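Local coordinates for uncharacterized ATP-binding protein MJ1010 (Methanocaldococcus jannaschii DSM 2661, PDB 3BJO), which is of unknown function but probably binds ATP, with a C-terminal domain related to helix-turn-helix folds, at residues K20-N25 and N49-F54. Residues are numbered along the deposited sequence; the frame is centred on the assembly and turned at random.
Sequences KDFLSN and NALKLF
Leu51 sends one methyl, CD1, toward both Phe22 and Leu23, and this single branch carries the whole contact between 20-25 and 49-54. Its CD1 lies 4.2 Å from CD2 of Leu23 and 4.4 Å from CE2 of Phe22, so the touch is light and purely apolar. The two leucine side chains run antiparallel, each passing alongside the other. Both have CG set opposite the carbonyl carbon (chi1 -72° in Leu23 and -76° in Leu51), which brings a terminal methyl of each across to the other. In Phe22 chi1 is 167°, which carries the ring out from its helix, and the CD1 methyl of Leu51 meets it obliquely. With CA atoms of Leu23 and Leu51 10.6 Å apart, the backbones stay well apart and only side chains meet. Leu73 of helix 67-75 touches both Phe22 and Leu51, while Leu103 touches both Leu23 and Leu51, and Ile99 and Val102 of helix 93-102 add to the same apolar cluster. Away from the contact, within helix 3-24, Lys20 O accepts from Ser24 N (2.8 Å) and Ser24 OG (2.9 Å), which come from opposite faces of its carbonyl plane. Leu51 thus joins the C-terminal end of the long helix 3-24 to helix 44-52 in the domain interior, Leu23 and Leu51 buried and Phe22 partly exposed. Helix 44-52, helix 67-75 and the 79-82/87-90 hairpin follow one another in an order consistent with a winged-helix variant of the helix-turn-helix fold, against which helices 3-24 and 93-102 pack.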
ATOM      1  N   LYS A  20      -2.993  -6.663  -6.606  1.00 45.19           N
ATOM      2  CA  LYS A  20      -3.561  -6.484  -7.957  1.00 45.58           C
ATOM      3  C   LYS A  20      -5.075  -6.268  -7.927  1.00 46.08           C
ATOM      4  O   LYS A  20      -5.605  -5.435  -8.682  1.00 44.25           O
ATOM      5  CB  LYS A  20      -3.275  -7.714  -8.843  1.00 45.01           C
ATOM      6  CG  LYS A  20      -1.913  -7.677  -9.486  1.00 46.25           C
ATOM      7  CD  LYS A  20      -1.764  -8.876 -10.429  1.00 48.93           C
ATOM      8  CE  LYS A  20      -0.587  -8.766 -11.398  1.00 49.89           C
ATOM      9  NZ  LYS A  20      -0.471 -10.077 -12.134  1.00 51.57           N
ATOM     10  N   ASP A  21      -5.751  -7.056  -7.081  1.00 45.34           N
ATOM     11  CA  ASP A  21      -7.175  -6.902  -6.862  1.00 47.54           C
ATOM     12  C   ASP A  21      -7.482  -5.535  -6.223  1.00 46.70           C
ATOM     13  O   ASP A  21      -8.396  -4.847  -6.659  1.00 45.55           O
ATOM     14  CB  ASP A  21      -7.708  -8.012  -5.947  1.00 48.12           C
ATOM     15  CG  ASP A  21      -7.921  -9.360  -6.686  1.00 54.57           C
ATOM     16  OD1 ASP A  21      -7.515  -9.530  -7.868  1.00 59.24           O
ATOM     17  OD2 ASP A  21      -8.513 -10.280  -6.063  1.00 60.78           O
ATOM     18  N   PHE A  22      -6.739  -5.175  -5.175  1.00 45.59           N
ATOM     19  CA  PHE A  22      -6.871  -3.857  -4.533  1.00 45.47           C
ATOM     20  C   PHE A  22      -6.807  -2.745  -5.579  1.00 45.57           C
ATOM     21  O   PHE A  22      -7.618  -1.795  -5.575  1.00 45.25           O
ATOM     22  CB  PHE A  22      -5.741  -3.642  -3.479  1.00 45.57           C
ATOM     23  CG  PHE A  22      -5.607  -2.196  -2.997  1.00 45.85           C
ATOM     24  CD1 PHE A  22      -6.527  -1.650  -2.096  1.00 46.31           C
ATOM     25  CD2 PHE A  22      -4.596  -1.398  -3.466  1.00 46.73           C
ATOM     26  CE1 PHE A  22      -6.402  -0.361  -1.657  1.00 47.13           C
ATOM     27  CE2 PHE A  22      -4.468  -0.055  -3.058  1.00 48.90           C
ATOM     28  CZ  PHE A  22      -5.370   0.449  -2.129  1.00 49.07           C
ATOM     29  N   LEU A  23      -5.799  -2.836  -6.440  1.00 44.40           N
ATOM     30  CA  LEU A  23      -5.499  -1.744  -7.355  1.00 43.37           C
ATOM     31  C   LEU A  23      -6.532  -1.745  -8.495  1.00 43.30           C
ATOM     32  O   LEU A  23      -6.995  -0.691  -8.911  1.00 42.50           O
ATOM     33  CB  LEU A  23      -4.091  -1.930  -7.922  1.00 43.27           C
ATOM     34  CG  LEU A  23      -2.915  -1.679  -6.979  1.00 44.42           C
ATOM     35  CD1 LEU A  23      -1.616  -1.935  -7.737  1.00 41.92           C
ATOM     36  CD2 LEU A  23      -3.002  -0.230  -6.500  1.00 44.88           C
ATOM     37  N   SER A  24      -6.925  -2.932  -8.958  1.00 41.29           N
ATOM     38  CA  SER A  24      -7.934  -3.021 -10.033  1.00 42.23           C
ATOM     39  C   SER A  24      -9.293  -2.482  -9.590  1.00 42.04           C
ATOM     40  O   SER A  24     -10.046  -1.935 -10.391  1.00 41.09           O
ATOM     41  CB  SER A  24      -8.088  -4.449 -10.527  1.00 41.74           C
ATOM     42  OG  SER A  24      -6.905  -4.850 -11.182  1.00 44.73           O
ATOM     43  N   ASN A  25      -9.588  -2.603  -8.311  1.00 41.80           N
ATOM     44  CA  ASN A  25     -10.870  -2.123  -7.751  1.00 42.56           C
ATOM     45  C   ASN A  25     -10.939  -0.614  -7.869  1.00 41.80           C
ATOM     46  O   ASN A  25     -11.999  -0.020  -7.746  1.00 40.28           O
ATOM     47  CB  ASN A  25     -10.914  -2.466  -6.261  1.00 43.17           C
ATOM     48  CG  ASN A  25     -12.224  -2.055  -5.594  1.00 47.67           C
ATOM     49  OD1 ASN A  25     -13.325  -2.512  -5.983  1.00 50.19           O
ATOM     50  ND2 ASN A  25     -12.118  -1.196  -4.577  1.00 49.21           N
ATOM     51  N   ASN A  49       0.971   6.596  -7.407  1.00 47.72           N
ATOM     52  CA  ASN A  49       2.117   7.469  -7.128  1.00 48.31           C
ATOM     53  C   ASN A  49       2.727   7.292  -5.732  1.00 47.20           C
ATOM     54  O   ASN A  49       3.934   7.224  -5.618  1.00 45.28           O
ATOM     55  CB  ASN A  49       1.785   8.946  -7.461  1.00 49.34           C
ATOM     56  CG  ASN A  49       1.700   9.172  -8.974  1.00 52.55           C
ATOM     57  OD1 ASN A  49       2.030   8.277  -9.756  1.00 57.81           O
ATOM     58  ND2 ASN A  49       1.268  10.349  -9.385  1.00 53.25           N
ATOM     59  N   ALA A  50       1.894   7.159  -4.686  1.00 45.25           N
ATOM     60  CA  ALA A  50       2.411   7.025  -3.345  1.00 44.53           C
ATOM     61  C   ALA A  50       3.105   5.668  -3.200  1.00 44.81           C
ATOM     62  O   ALA A  50       4.188   5.548  -2.600  1.00 45.53           O
ATOM     63  CB  ALA A  50       1.243   7.111  -2.324  1.00 45.45           C
ATOM     64  N   LEU A  51       2.456   4.633  -3.704  1.00 42.03           N
ATOM     65  CA  LEU A  51       2.998   3.267  -3.544  1.00 43.97           C
ATOM     66  C   LEU A  51       4.298   3.089  -4.327  1.00 44.14           C
ATOM     67  O   LEU A  51       5.185   2.336  -3.931  1.00 44.23           O
ATOM     68  CB  LEU A  51       1.958   2.258  -4.007  1.00 41.69           C
ATOM     69  CG  LEU A  51       0.813   2.043  -3.013  1.00 43.14           C
ATOM     70  CD1 LEU A  51      -0.257   1.051  -3.605  1.00 44.61           C
ATOM     71  CD2 LEU A  51       1.297   1.509  -1.674  1.00 43.27           C
ATOM     72  N   LYS A  52       4.408   3.787  -5.455  1.00 44.06           N
ATOM     73  CA  LYS A  52       5.588   3.638  -6.276  1.00 45.47           C
ATOM     74  C   LYS A  52       6.812   4.104  -5.494  1.00 44.58           C
ATOM     75  O   LYS A  52       7.945   3.668  -5.754  1.00 44.01           O
ATOM     76  CB  LYS A  52       5.442   4.390  -7.606  1.00 44.86           C
ATOM     77  CG  LYS A  52       4.893   3.480  -8.717  1.00 45.50           C
ATOM     78  CD  LYS A  52       4.252   4.204  -9.914  1.00 48.16           C
ATOM     79  CE  LYS A  52       5.147   5.119 -10.647  1.00 56.74           C
ATOM     80  NZ  LYS A  52       4.691   5.352 -12.088  1.00 62.92           N
ATOM     81  N   LEU A  53       6.576   4.950  -4.499  1.00 44.95           N
ATOM     82  CA  LEU A  53       7.688   5.501  -3.700  1.00 45.31           C
ATOM     83  C   LEU A  53       8.395   4.368  -2.937  1.00 45.41           C
ATOM     84  O   LEU A  53       9.587   4.436  -2.639  1.00 43.28           O
ATOM     85  CB  LEU A  53       7.190   6.573  -2.721  1.00 44.21           C
ATOM     86  CG  LEU A  53       6.803   7.950  -3.281  1.00 44.52           C
ATOM     87  CD1 LEU A  53       6.209   8.867  -2.160  1.00 42.03           C
ATOM     88  CD2 LEU A  53       7.995   8.669  -3.961  1.00 44.41           C
ATOM     89  N   PHE A  54       7.645   3.317  -2.651  1.00 46.02           N
ATOM     90  CA  PHE A  54       8.172   2.210  -1.873  1.00 48.24           C
ATOM     91  C   PHE A  54       8.951   1.224  -2.753  1.00 50.24           C
ATOM     92  O   PHE A  54       9.464   0.218  -2.254  1.00 50.65           O
ATOM     93  CB  PHE A  54       7.000   1.483  -1.197  1.00 48.38           C
ATOM     94  CG  PHE A  54       6.364   2.284  -0.070  1.00 50.32           C
ATOM     95  CD1 PHE A  54       6.826   2.149   1.249  1.00 46.34           C
ATOM     96  CD2 PHE A  54       5.357   3.212  -0.333  1.00 47.72           C
ATOM     97  CE1 PHE A  54       6.264   2.932   2.309  1.00 46.93           C
ATOM     98  CE2 PHE A  54       4.773   3.977   0.724  1.00 48.10           C
ATOM     99  CZ  PHE A  54       5.230   3.825   2.041  1.00 47.30           C
TER